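Side-chain contacts in acyl-coenzyme A oxidase 1 (Yarrowia lipolytica, PDB 5Y9D), which catalyses the FAD-dependent oxidation of saturated acyl-CoAs by molecular oxygen to trans-2-enoyl-CoAs and hydrogen peroxide, in peroxisomal fatty acid beta-oxidation: residues Q496-K501 with N533-T538; E524-A529 with A565-R570; A221-H226 with G231-V236; L134-I139 with E146-W151. All blocks are in the same frame, centred on the assembly; numbering follows the deposited sequence.

Contact 1 of 4, residues Q496-K501 with N533-T538; sequences QYVGDK and NILRTT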
loop_
_atom_site.group_PDB
_atom_site.type_symbol
_atom_site.label_atom_id
_atom_site.label_comp_id
_atom_site.label_asym_id
_atom_site.label_seq_id
_atom_site.Cartn_x
_atom_site.Cartn_y
_atom_site.Cartn_z
ATOM N N GLN A 496 21.538 -23.369 12.980
ATOM C CA GLN A 496 21.979 -24.366 13.948
ATOM C C GLN A 496 21.032 -24.518 15.136
ATOM O O GLN A 496 20.832 -25.609 15.639
ATOM C CB GLN A 496 23.387 -24.050 14.433
ATOM C CG GLN A 496 24.450 -24.226 13.372
ATOM C CD GLN A 496 25.808 -24.491 13.970
ATOM O OE1 GLN A 496 26.557 -23.568 14.267
ATOM N NE2 GLN A 496 26.130 -25.758 14.155
ATOM N N TYR A 497 20.441 -23.417 15.561
ATOM C CA TYR A 497 19.624 -23.369 16.761
ATOM C C TYR A 497 18.434 -24.297 16.648
ATOM O O TYR A 497 17.848 -24.682 17.643
ATOM C CB TYR A 497 19.128 -21.953 17.000
ATOM C CG TYR A 497 18.073 -21.520 16.021
ATOM C CD1 TYR A 497 18.420 -21.024 14.784
ATOM C CD2 TYR A 497 16.732 -21.616 16.331
ATOM C CE1 TYR A 497 17.464 -20.632 13.884
ATOM C CE2 TYR A 497 15.769 -21.221 15.434
ATOM C CZ TYR A 497 16.145 -20.727 14.216
ATOM O OH TYR A 497 15.193 -20.338 13.324
ATOM N N VAL A 498 18.066 -24.636 15.425
ATOM C CA VAL A 498 16.916 -25.489 15.186
ATOM C C VAL A 498 17.133 -26.835 15.867
ATOM O O VAL A 498 16.185 -27.482 16.280
ATOM C CB VAL A 498 16.623 -25.659 13.683
ATOM C CG1 VAL A 498 15.480 -26.633 13.478
ATOM C CG2 VAL A 498 16.257 -24.327 13.069
ATOM N N GLY A 499 18.387 -27.257 15.952
ATOM C CA GLY A 499 18.778 -28.446 16.687
ATOM C C GLY A 499 18.548 -28.499 18.194
ATOM O O GLY A 499 18.227 -29.550 18.719
ATOM N N ASP A 500 18.752 -27.386 18.889
ATOM C CA ASP A 500 18.732 -27.322 20.355
ATOM C C ASP A 500 17.371 -27.442 21.047
ATOM O O ASP A 500 16.352 -27.159 20.451
ATOM C CB ASP A 500 19.414 -26.034 20.813
ATOM C CG ASP A 500 20.739 -25.806 20.128
ATOM O OD1 ASP A 500 21.504 -26.770 19.976
ATOM O OD2 ASP A 500 21.023 -24.662 19.739
ATOM N N LYS A 501 17.368 -27.864 22.313
ATOM C CA LYS A 501 16.139 -27.850 23.133
ATOM C C LYS A 501 15.971 -26.437 23.717
ATOM O O LYS A 501 16.965 -25.772 24.057
ATOM C CB LYS A 501 16.211 -28.887 24.266
ATOM C CG LYS A 501 14.939 -29.715 24.454
ATOM C CD LYS A 501 15.239 -31.226 24.399
ATOM C CE LYS A 501 14.136 -32.046 23.728
ATOM N NZ LYS A 501 14.693 -33.151 22.891
ATOM N N ASN A 533 7.897 -24.553 15.185
ATOM C CA ASN A 533 7.197 -24.534 13.887
ATOM C C ASN A 533 7.945 -25.310 12.810
ATOM O O ASN A 533 7.330 -26.088 12.074
ATOM C CB ASN A 533 6.942 -23.121 13.396
ATOM C CG ASN A 533 5.772 -22.470 14.100
ATOM O OD1 ASN A 533 5.840 -22.154 15.300
ATOM N ND2 ASN A 533 4.690 -22.253 13.360
ATOM N N ILE A 534 9.257 -25.121 12.725
ATOM C CA ILE A 534 10.015 -25.826 11.698
ATOM C C ILE A 534 9.977 -27.317 11.959
ATOM O O ILE A 534 9.769 -28.090 11.019
ATOM C CB ILE A 534 11.492 -25.422 11.656
ATOM C CG1 ILE A 534 11.640 -24.000 11.151
ATOM C CG2 ILE A 534 12.273 -26.357 10.741
ATOM C CD1 ILE A 534 12.851 -23.291 11.710
ATOM N N LEU A 535 10.210 -27.711 13.225
ATOM C CA LEU A 535 10.271 -29.138 13.603
ATOM C C LEU A 535 8.931 -29.818 13.422
ATOM O O LEU A 535 8.882 -30.960 13.001
ATOM C CB LEU A 535 10.834 -29.349 15.030
ATOM C CG LEU A 535 12.377 -29.175 15.165
ATOM C CD1 LEU A 535 12.935 -29.397 16.563
ATOM C CD2 LEU A 535 13.125 -30.061 14.212
ATOM N N ARG A 536 7.848 -29.098 13.693
ATOM C CA ARG A 536 6.503 -29.613 13.429
ATOM C C ARG A 536 6.276 -29.802 11.917
ATOM O O ARG A 536 5.771 -30.850 11.471
ATOM C CB ARG A 536 5.425 -28.680 14.009
ATOM C CG ARG A 536 4.040 -29.307 14.056
ATOM C CD ARG A 536 2.903 -28.289 14.141
ATOM N NE ARG A 536 2.642 -27.606 12.865
ATOM C CZ ARG A 536 1.531 -26.925 12.575
ATOM N NH1 ARG A 536 0.530 -26.832 13.453
ATOM N NH2 ARG A 536 1.415 -26.333 11.392
ATOM N N THR A 537 6.643 -28.781 11.138
ATOM C CA THR A 537 6.450 -28.802 9.706
ATOM C C THR A 537 7.284 -29.918 9.140
ATOM O O THR A 537 6.806 -30.671 8.308
ATOM C CB THR A 537 6.835 -27.464 9.033
ATOM O OG1 THR A 537 6.001 -26.412 9.540
ATOM C CG2 THR A 537 6.654 -27.556 7.515
ATOM N N THR A 538 8.510 -30.070 9.614
ATOM C CA THR A 538 9.317 -31.217 9.181
ATOM C C THR A 538 8.686 -32.575 9.541
ATOM O O THR A 538 8.826 -33.565 8.799
ATOM C CB THR A 538 10.717 -31.153 9.759
ATOM O OG1 THR A 538 11.308 -29.891 9.395
ATOM C CG2 THR A 538 11.545 -32.287 9.218
#
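V498 and I534 meet methyl to methyl: CG2 of V498 lies 3.8 Å from CD1 of I534, the two side chains crossing at about a right angle. V498 splits its branches between two partners. CG1 stands opposite the backbone N (chi1 176°) and faces CD2 of L535 at 4.2 Å, while CG2, beside the backbone N, takes I534. The same CG2 also covers one face of the Y497 ring, off toward its rim. I534 sends CG1 past its backbone N (chi1 -69°) and extends to CD1, which reaches the Y497 hydroxyl as well, OH to CD1 4.1 Å. L535 comes alongside the backbone instead, its CD1 3.8 Å from the carbonyl O of V498. The side-chain contacts are apolar save for the phenol, whose OH hydrogen-bonds to H568 and S530. On the helix, the OG1 atoms of T537 and T538 turn back to the carbonyls of N533 and I534, each of which also accepts the regular backbone bond. The short 3-10 turn of the loop thus rests on helix 519-544, with I485 of helix 467-486 against V498 and Q571 of helix 558-581 against Y497.

Contact 2 of 4, residues E524-A529 with A565-R570; sequences EAFRTA and ARIHTR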
loop_
_atom_site.group_PDB
_atom_site.type_symbol
_atom_site.label_atom_id
_atom_site.label_comp_id
_atom_site.label_asym_id
_atom_site.label_seq_id
_atom_site.Cartn_x
_atom_site.Cartn_y
_atom_site.Cartn_z
ATOM N N GLU A 524 16.052 -16.391 22.618
ATOM C CA GLU A 524 15.689 -17.758 22.927
ATOM C C GLU A 524 14.196 -17.960 22.751
ATOM O O GLU A 524 13.764 -19.012 22.287
ATOM C CB GLU A 524 16.133 -18.104 24.359
ATOM C CG GLU A 524 15.859 -19.547 24.790
ATOM C CD GLU A 524 16.485 -20.565 23.852
ATOM O OE1 GLU A 524 17.547 -20.230 23.287
ATOM O OE2 GLU A 524 15.930 -21.681 23.666
ATOM N N ALA A 525 13.395 -16.948 23.089
ATOM C CA ALA A 525 11.952 -17.078 22.908
ATOM C C ALA A 525 11.639 -17.189 21.439
ATOM O O ALA A 525 10.776 -17.988 21.019
ATOM C CB ALA A 525 11.211 -15.911 23.514
ATOM N N PHE A 526 12.359 -16.400 20.651
ATOM C CA PHE A 526 12.086 -16.373 19.223
ATOM C C PHE A 526 12.573 -17.620 18.554
ATOM O O PHE A 526 11.830 -18.204 17.769
ATOM C CB PHE A 526 12.623 -15.104 18.544
ATOM C CG PHE A 526 11.558 -14.100 18.322
ATOM C CD1 PHE A 526 11.278 -13.157 19.281
ATOM C CD2 PHE A 526 10.760 -14.174 17.208
ATOM C CE1 PHE A 526 10.252 -12.263 19.108
ATOM C CE2 PHE A 526 9.731 -13.289 17.028
ATOM C CZ PHE A 526 9.476 -12.330 17.983
ATOM N N ARG A 527 13.797 -18.033 18.876
ATOM C CA ARG A 527 14.349 -19.303 18.392
ATOM C C ARG A 527 13.469 -20.525 18.710
ATOM O O ARG A 527 13.243 -21.391 17.859
ATOM C CB ARG A 527 15.734 -19.501 18.965
ATOM C CG ARG A 527 16.735 -18.549 18.358
ATOM C CD ARG A 527 18.091 -18.643 18.997
ATOM N NE ARG A 527 19.055 -17.970 18.139
ATOM C CZ ARG A 527 20.316 -17.713 18.453
ATOM N NH1 ARG A 527 20.850 -18.068 19.622
ATOM N NH2 ARG A 527 21.058 -17.101 17.560
ATOM N N THR A 528 12.955 -20.564 19.931
ATOM C CA THR A 528 11.977 -21.560 20.351
ATOM C C THR A 528 10.704 -21.556 19.518
ATOM O O THR A 528 10.202 -22.619 19.156
ATOM C CB THR A 528 11.603 -21.322 21.831
ATOM O OG1 THR A 528 12.790 -21.438 22.615
ATOM C CG2 THR A 528 10.591 -22.312 22.305
ATOM N N ALA A 529 10.150 -20.377 19.251
ATOM C CA ALA A 529 8.946 -20.303 18.409
ATOM C C ALA A 529 9.277 -20.768 16.999
ATOM O O ALA A 529 8.545 -21.536 16.407
ATOM C CB ALA A 529 8.350 -18.895 18.386
ATOM N N ALA A 565 9.168 -19.410 7.403
ATOM C CA ALA A 565 9.992 -18.390 6.804
ATOM C C ALA A 565 9.831 -17.161 7.631
ATOM O O ALA A 565 10.800 -16.507 7.987
ATOM C CB ALA A 565 9.551 -18.118 5.377
ATOM N N ARG A 566 8.584 -16.874 7.963
ATOM C CA ARG A 566 8.258 -15.643 8.638
ATOM C C ARG A 566 8.877 -15.552 9.994
ATOM O O ARG A 566 9.511 -14.560 10.249
ATOM C CB ARG A 566 6.745 -15.434 8.786
ATOM C CG ARG A 566 6.391 -13.956 8.946
ATOM C CD ARG A 566 5.407 -13.732 10.044
ATOM N NE ARG A 566 4.050 -13.695 9.542
ATOM C CZ ARG A 566 2.973 -13.902 10.305
ATOM N NH1 ARG A 566 3.121 -14.193 11.604
ATOM N NH2 ARG A 566 1.747 -13.824 9.765
ATOM N N ILE A 567 8.648 -16.549 10.870
ATOM C CA ILE A 567 9.237 -16.515 12.220
ATOM C C ILE A 567 10.767 -16.564 12.194
ATOM O O ILE A 567 11.409 -15.873 12.947
ATOM C CB ILE A 567 8.797 -17.652 13.166
ATOM C CG1 ILE A 567 7.351 -18.069 12.958
ATOM C CG2 ILE A 567 8.966 -17.220 14.622
ATOM C CD1 ILE A 567 6.372 -16.929 13.126
ATOM N N HIS A 568 11.347 -17.385 11.337
ATOM C CA HIS A 568 12.803 -17.607 11.365
ATOM C C HIS A 568 13.543 -16.368 10.866
ATOM O O HIS A 568 14.580 -15.986 11.396
ATOM C CB HIS A 568 13.166 -18.811 10.489
ATOM C CG HIS A 568 14.591 -18.814 10.032
ATOM N ND1 HIS A 568 15.632 -19.184 10.849
ATOM C CD2 HIS A 568 15.148 -18.445 8.861
ATOM C CE1 HIS A 568 16.771 -19.069 10.193
ATOM N NE2 HIS A 568 16.506 -18.613 8.989
ATOM N N THR A 569 13.003 -15.762 9.820
ATOM C CA THR A 569 13.463 -14.475 9.355
ATOM C C THR A 569 13.376 -13.449 10.467
ATOM O O THR A 569 14.381 -12.752 10.735
ATOM C CB THR A 569 12.666 -13.953 8.140
ATOM O OG1 THR A 569 12.806 -14.857 7.039
ATOM C CG2 THR A 569 13.209 -12.624 7.712
ATOM N N ARG A 570 12.211 -13.343 11.127
ATOM C CA ARG A 570 12.106 -12.328 12.169
ATOM C C ARG A 570 13.100 -12.587 13.305
ATOM O O ARG A 570 13.707 -11.638 13.817
ATOM C CB ARG A 570 10.698 -12.167 12.713
ATOM C CG ARG A 570 10.601 -11.071 13.776
ATOM C CD ARG A 570 10.973 -9.683 13.205
ATOM N NE ARG A 570 9.827 -8.789 13.393
ATOM C CZ ARG A 570 8.983 -8.399 12.448
ATOM N NH1 ARG A 570 9.154 -8.721 11.180
ATOM N NH2 ARG A 570 7.959 -7.638 12.790
#
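I567 CG2 meets A529 CB at 4.2 Å and F526 CD2 at 4.4 Å, the apolar contacts that carry most of this helix pair. This methyl lies opposite the backbone N of I567, while CG1 takes the place beside it (chi1 -35°). I567 points at the flank of A529, where the backbones come nearest, CA to CA 7.3 Å.

The second kind is an aromatic ring against the aliphatic part of an arginine. CE2 of F526 approaches CG of R570 at 4.0 Å, and the side chains run side by side, pointing the same way, with ring and guanidinium planes 22° apart. R570 bends at chi2 and chi3, and its charged end finds partners in other helices: NE bonds to S603, NH2 forms a salt bridge with E606, and Y367 supplies a cation-pi contact. The F526 ring packs edge-to-face with F611.

Polar bonds inside the segments run along each helix. T528 OG1 reaches O of E524 at 2.6 Å and T569 OG1 reaches O of A565 at 2.8 Å, so both hydroxyls are satisfied within their own helix.

The segments run nearly antiparallel (157°), with axes 9.0 Å apart. The chemistry implies a join by shape and dispersion, with the arginine charge neutralised, probably, at a third helix.

Contact 3 of 4, residues A221-H226 with G231-V236; sequences AKLIVH and GTRNFV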
loop_
_atom_site.group_PDB
_atom_site.type_symbol
_atom_site.label_atom_id
_atom_site.label_comp_id
_atom_site.label_asym_id
_atom_site.label_seq_id
_atom_site.Cartn_x
_atom_site.Cartn_y
_atom_site.Cartn_z
ATOM N N ALA A 221 15.627 -19.618 -22.240
ATOM C CA ALA A 221 14.828 -20.457 -23.121
ATOM C C ALA A 221 15.136 -21.940 -22.924
ATOM O O ALA A 221 16.197 -22.317 -22.410
ATOM C CB ALA A 221 15.104 -20.075 -24.570
ATOM N N LYS A 222 14.221 -22.779 -23.384
ATOM C CA LYS A 222 14.425 -24.214 -23.346
ATOM C C LYS A 222 15.360 -24.612 -24.452
ATOM O O LYS A 222 15.107 -24.358 -25.634
ATOM C CB LYS A 222 13.102 -24.962 -23.454
ATOM C CG LYS A 222 12.237 -24.786 -22.228
ATOM C CD LYS A 222 13.029 -25.157 -20.979
ATOM C CE LYS A 222 12.162 -25.240 -19.747
ATOM N NZ LYS A 222 10.990 -26.126 -19.998
ATOM N N LEU A 223 16.471 -25.209 -24.036
ATOM C CA LEU A 223 17.510 -25.678 -24.936
ATOM C C LEU A 223 17.031 -26.964 -25.589
ATOM O O LEU A 223 16.880 -27.994 -24.905
ATOM C CB LEU A 223 18.744 -25.959 -24.103
ATOM C CG LEU A 223 19.883 -26.687 -24.773
ATOM C CD1 LEU A 223 20.377 -25.807 -25.896
ATOM C CD2 LEU A 223 20.957 -26.939 -23.721
ATOM N N ILE A 224 16.753 -26.920 -26.896
ATOM C CA ILE A 224 16.277 -28.120 -27.561
ATOM C C ILE A 224 17.331 -28.643 -28.518
ATOM O O ILE A 224 17.746 -27.935 -29.397
ATOM C CB ILE A 224 14.937 -27.944 -28.305
ATOM C CG1 ILE A 224 13.958 -27.035 -27.557
ATOM C CG2 ILE A 224 14.285 -29.304 -28.518
ATOM C CD1 ILE A 224 13.581 -27.486 -26.167
ATOM N N VAL A 225 17.739 -29.894 -28.330
ATOM C CA VAL A 225 18.710 -30.590 -29.196
ATOM C C VAL A 225 18.137 -31.970 -29.542
ATOM O O VAL A 225 17.733 -32.731 -28.651
ATOM C CB VAL A 225 20.095 -30.772 -28.512
ATOM C CG1 VAL A 225 21.151 -31.201 -29.530
ATOM C CG2 VAL A 225 20.560 -29.493 -27.828
ATOM N N HIS A 226 18.081 -32.281 -30.836
ATOM C CA HIS A 226 17.553 -33.569 -31.318
ATOM C C HIS A 226 16.219 -33.966 -30.687
ATOM O O HIS A 226 15.992 -35.141 -30.357
ATOM C CB HIS A 226 18.578 -34.664 -31.067
ATOM C CG HIS A 226 19.900 -34.388 -31.699
ATOM N ND1 HIS A 226 20.015 -33.940 -32.994
ATOM C CD2 HIS A 226 21.160 -34.497 -31.219
ATOM C CE1 HIS A 226 21.293 -33.777 -33.289
ATOM N NE2 HIS A 226 22.010 -34.106 -32.228
ATOM N N GLY A 231 16.270 -28.335 -20.622
ATOM C CA GLY A 231 15.969 -27.331 -19.621
ATOM C C GLY A 231 16.299 -25.891 -19.989
ATOM O O GLY A 231 16.757 -25.569 -21.081
ATOM N N THR A 232 16.101 -25.016 -19.019
ATOM C CA THR A 232 16.276 -23.592 -19.204
ATOM C C THR A 232 17.728 -23.147 -19.154
ATOM O O THR A 232 18.422 -23.368 -18.188
ATOM C CB THR A 232 15.490 -22.831 -18.138
ATOM O OG1 THR A 232 14.121 -23.192 -18.230
ATOM C CG2 THR A 232 15.618 -21.349 -18.336
ATOM N N ARG A 233 18.134 -22.453 -20.200
ATOM C CA ARG A 233 19.507 -22.103 -20.466
ATOM C C ARG A 233 19.613 -20.622 -20.851
ATOM O O ARG A 233 18.616 -19.960 -21.014
ATOM C CB ARG A 233 20.058 -23.001 -21.557
ATOM C CG ARG A 233 20.982 -24.109 -21.096
ATOM C CD ARG A 233 20.838 -24.491 -19.642
ATOM N NE ARG A 233 20.949 -25.929 -19.471
ATOM C CZ ARG A 233 20.472 -26.606 -18.434
ATOM N NH1 ARG A 233 19.852 -25.981 -17.452
ATOM N NH2 ARG A 233 20.617 -27.914 -18.380
ATOM N N ASN A 234 20.831 -20.106 -20.932
ATOM C CA ASN A 234 21.114 -18.694 -21.130
ATOM C C ASN A 234 21.689 -18.341 -22.489
ATOM O O ASN A 234 22.710 -18.861 -22.843
ATOM C CB ASN A 234 22.188 -18.320 -20.123
ATOM C CG ASN A 234 21.641 -17.603 -18.942
ATOM O OD1 ASN A 234 20.521 -17.150 -18.972
ATOM N ND2 ASN A 234 22.424 -17.489 -17.897
ATOM N N PHE A 235 21.100 -17.413 -23.230
ATOM C CA PHE A 235 21.710 -17.038 -24.521
ATOM C C PHE A 235 21.757 -15.532 -24.688
ATOM O O PHE A 235 20.844 -14.846 -24.274
ATOM C CB PHE A 235 20.936 -17.657 -25.693
ATOM C CG PHE A 235 20.520 -19.084 -25.460
ATOM C CD1 PHE A 235 19.477 -19.393 -24.600
ATOM C CD2 PHE A 235 21.181 -20.129 -26.102
ATOM C CE1 PHE A 235 19.118 -20.721 -24.362
ATOM C CE2 PHE A 235 20.819 -21.460 -25.893
ATOM C CZ PHE A 235 19.782 -21.766 -25.020
ATOM N N VAL A 236 22.828 -15.021 -25.277
ATOM C CA VAL A 236 22.866 -13.649 -25.708
ATOM C C VAL A 236 22.255 -13.526 -27.097
ATOM O O VAL A 236 22.723 -14.172 -28.049
ATOM C CB VAL A 236 24.287 -13.087 -25.794
ATOM C CG1 VAL A 236 24.239 -11.630 -26.276
ATOM C CG2 VAL A 236 24.984 -13.189 -24.443
#
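L223 and R233 touch diagonally across the hairpin, R233 being paired with A221. Followed outward, R233 has its CB 4.1 Å from CB of L223 and near the A221 carbonyl O; CG meets CD2 of L223 at 3.9 Å. Bends at chi2 (21°) and chi3 swing the chain back along its own strand, where NH1 donates to the carbonyl O of T232 at 3.1 Å, from above the carbonyl plane. C of G231 lies over one face of the guanidinium, offset toward its rim. With R233 cut back to an alanine, CD2 of L223 would probably lose its CG neighbour and the T232 carbonyl this donor.

F235 completes the same face: its CE1 lies 4.1 Å from CB of A221; at the ring edge are CD1 of L223, by CZ, and, in the plane, O of A221. On the other face, CE of K222 passes 3.2 Å from OG1 of T232; NZ goes to the K178 carbonyl and OG1 to that of L177.

Backbone bonds link A221 with R233 in both directions, and L223 N gives a nearly straight bond (177°) to G231 O. Pairing is antiparallel, yet the axes of the two short segments make 102°, so the hairpin is strongly twisted here. It belongs to the beta domain characteristic of the acyl-CoA dehydrogenase and oxidase fold, the side chain of T232 about 11 Å from the bound FAD.

Contact 4 of 4, residues L134-I139 with E146-W151; sequences LFIGSI and EQFKYW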
loop_
_atom_site.group_PDB
_atom_site.type_symbol
_atom_site.label_atom_id
_atom_site.label_comp_id
_atom_site.label_asym_id
_atom_site.label_seq_id
_atom_site.Cartn_x
_atom_site.Cartn_y
_atom_site.Cartn_z
ATOM N N LEU A 134 21.786 -7.039 -13.892
ATOM C CA LEU A 134 21.207 -8.264 -14.436
ATOM C C LEU A 134 21.904 -8.799 -15.670
ATOM O O LEU A 134 22.243 -9.961 -15.719
ATOM C CB LEU A 134 19.737 -8.053 -14.731
ATOM C CG LEU A 134 18.911 -7.811 -13.463
ATOM C CD1 LEU A 134 17.452 -7.564 -13.803
ATOM C CD2 LEU A 134 19.041 -8.997 -12.533
ATOM N N PHE A 135 22.151 -7.943 -16.650
ATOM C CA PHE A 135 22.694 -8.405 -17.898
ATOM C C PHE A 135 24.164 -8.778 -17.748
ATOM O O PHE A 135 24.585 -9.859 -18.170
ATOM C CB PHE A 135 22.506 -7.379 -19.025
ATOM C CG PHE A 135 23.296 -7.701 -20.225
ATOM C CD1 PHE A 135 22.806 -8.575 -21.157
ATOM C CD2 PHE A 135 24.584 -7.233 -20.359
ATOM C CE1 PHE A 135 23.553 -8.926 -22.258
ATOM C CE2 PHE A 135 25.355 -7.592 -21.458
ATOM C CZ PHE A 135 24.827 -8.435 -22.414
ATOM N N ILE A 136 24.930 -7.877 -17.150
ATOM C CA ILE A 136 26.369 -8.078 -16.981
ATOM C C ILE A 136 26.645 -9.208 -16.028
ATOM O O ILE A 136 27.549 -10.022 -16.279
ATOM C CB ILE A 136 27.046 -6.784 -16.503
ATOM C CG1 ILE A 136 27.176 -5.836 -17.693
ATOM C CG2 ILE A 136 28.409 -7.038 -15.840
ATOM C CD1 ILE A 136 28.075 -6.342 -18.786
ATOM N N GLY A 137 25.856 -9.274 -14.956
ATOM C CA GLY A 137 26.040 -10.300 -13.923
ATOM C C GLY A 137 25.827 -11.688 -14.491
ATOM O O GLY A 137 26.504 -12.639 -14.090
ATOM N N SER A 138 24.888 -11.786 -15.438
ATOM C CA SER A 138 24.602 -13.043 -16.091
ATOM C C SER A 138 25.734 -13.448 -17.018
ATOM O O SER A 138 26.037 -14.610 -17.090
ATOM C CB SER A 138 23.265 -13.018 -16.850
ATOM O OG SER A 138 22.189 -12.599 -16.013
ATOM N N ILE A 139 26.394 -12.522 -17.699
ATOM C CA ILE A 139 27.470 -12.955 -18.593
ATOM C C ILE A 139 28.699 -13.340 -17.800
ATOM O O ILE A 139 29.441 -14.213 -18.206
ATOM C CB ILE A 139 27.967 -11.896 -19.595
ATOM C CG1 ILE A 139 26.868 -11.214 -20.351
ATOM C CG2 ILE A 139 28.869 -12.541 -20.645
ATOM C CD1 ILE A 139 27.378 -9.879 -20.840
ATOM N N GLU A 146 36.401 -16.433 -21.510
ATOM C CA GLU A 146 36.532 -15.950 -22.907
ATOM C C GLU A 146 35.231 -15.303 -23.402
ATOM O O GLU A 146 35.275 -14.329 -24.137
ATOM C CB GLU A 146 36.871 -17.068 -23.913
ATOM C CG GLU A 146 37.757 -18.199 -23.410
ATOM C CD GLU A 146 36.971 -19.345 -22.777
ATOM O OE1 GLU A 146 36.128 -19.995 -23.455
ATOM O OE2 GLU A 146 37.202 -19.587 -21.580
ATOM N N GLN A 147 34.091 -15.894 -23.040
ATOM C CA GLN A 147 32.783 -15.435 -23.493
ATOM C C GLN A 147 32.556 -14.048 -22.959
ATOM O O GLN A 147 32.249 -13.138 -23.718
ATOM C CB GLN A 147 31.666 -16.382 -23.017
ATOM C CG GLN A 147 31.561 -17.679 -23.826
ATOM C CD GLN A 147 30.344 -18.490 -23.456
ATOM O OE1 GLN A 147 30.050 -18.692 -22.281
ATOM N NE2 GLN A 147 29.609 -18.945 -24.464
ATOM N N PHE A 148 32.757 -13.892 -21.657
ATOM C CA PHE A 148 32.748 -12.594 -21.030
ATOM C C PHE A 148 33.698 -11.578 -21.684
ATOM O O PHE A 148 33.274 -10.484 -22.052
ATOM C CB PHE A 148 33.063 -12.688 -19.545
ATOM C CG PHE A 148 32.798 -11.384 -18.788
ATOM C CD1 PHE A 148 31.498 -10.935 -18.582
ATOM C CD2 PHE A 148 33.833 -10.617 -18.308
ATOM C CE1 PHE A 148 31.240 -9.756 -17.908
ATOM C CE2 PHE A 148 33.586 -9.438 -17.643
ATOM C CZ PHE A 148 32.288 -9.001 -17.440
ATOM N N LYS A 149 34.976 -11.913 -21.807
ATOM C CA LYS A 149 35.945 -10.984 -22.413
ATOM C C LYS A 149 35.484 -10.484 -23.774
ATOM O O LYS A 149 35.699 -9.328 -24.126
ATOM C CB LYS A 149 37.327 -11.636 -22.536
ATOM C CG LYS A 149 38.048 -11.702 -21.202
ATOM C CD LYS A 149 39.316 -12.538 -21.240
ATOM C CE LYS A 149 40.239 -12.170 -20.077
ATOM N NZ LYS A 149 40.843 -10.814 -20.266
ATOM N N TYR A 150 34.832 -11.358 -24.523
ATOM C CA TYR A 150 34.357 -11.031 -25.853
ATOM C C TYR A 150 33.290 -9.938 -25.862
ATOM O O TYR A 150 33.358 -9.018 -26.661
ATOM C CB TYR A 150 33.782 -12.278 -26.507
ATOM C CG TYR A 150 33.172 -11.993 -27.864
ATOM C CD1 TYR A 150 33.979 -11.906 -28.983
ATOM C CD2 TYR A 150 31.780 -11.818 -28.020
ATOM C CE1 TYR A 150 33.438 -11.659 -30.226
ATOM C CE2 TYR A 150 31.233 -11.558 -29.261
ATOM C CZ TYR A 150 32.078 -11.477 -30.358
ATOM O OH TYR A 150 31.602 -11.218 -31.613
ATOM N N TRP A 151 32.292 -10.067 -24.994
ATOM C CA TRP A 151 31.244 -9.079 -24.903
ATOM C C TRP A 151 31.793 -7.821 -24.221
ATOM O O TRP A 151 31.416 -6.694 -24.586
ATOM C CB TRP A 151 30.027 -9.639 -24.184
ATOM C CG TRP A 151 29.400 -10.835 -24.883
ATOM C CD1 TRP A 151 29.395 -12.129 -24.444
ATOM C CD2 TRP A 151 28.686 -10.840 -26.128
ATOM N NE1 TRP A 151 28.745 -12.933 -25.337
ATOM C CE2 TRP A 151 28.304 -12.173 -26.383
ATOM C CE3 TRP A 151 28.353 -9.849 -27.064
ATOM C CZ2 TRP A 151 27.563 -12.546 -27.512
ATOM C CZ3 TRP A 151 27.617 -10.223 -28.217
ATOM C CH2 TRP A 151 27.224 -11.560 -28.420
#
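I139 inserts its CG2 methyl between two aromatic side chains, 3.7 Å from CD1 of F148 and 3.9 Å from CD1 of W151, crossing each at about a right angle. The methyl meets the F148 ring at its edge, and CB of I139 lies in that ring's plane. F148 extends with CG opposite its backbone N (chi1 -169°), which carries CE1 on to the carbonyl O of I136 at 4.0 Å and to CG2 of I136 at 4.4 Å. These residues join helix 122-142 to helix 145-153, two consecutive helices linked by a short turn, a helical hairpin in the N-terminal alpha-helical domain of the acyl-CoA oxidase fold, the segments running at 143° to each other. Around this shell, CG1 of I139 covers one face of the F135 ring, toward the rim. Y150 lays CD2 over the centre of one W151 face, at a height of 3.7 Å. Farther out, Q147 ties the second helix to the loop that carries M282 and M284, after strand 275-278, its NE2 bonding to the carbonyl O of M282 and its OE1 to the backbone N of M284.

In the fold
Contacts 1 and 2 share helix 519-544 and touch through the hydrogen bond between Y497 OH and H568 ND1, their centres 10 Å apart. Contacts 3 and 4 belong to different domains yet also meet, V236 against W151, with centres about 17 Å apart; their centres lie about 40 Å from those of the first two. Contacts 1, 2 and 4 are buried and joined chiefly by side-chain packing, without cross-segment hydrogen bonds; contact 1 sets a loop with a 3-10 turn on a helix, contacts 2 and 4 pair helices and bring aliphatic groups to aromatic rings. Contact 3, partly buried, is held chiefly by backbone hydrogen bonds and adds aliphatic stems of charged residues at its more open positions.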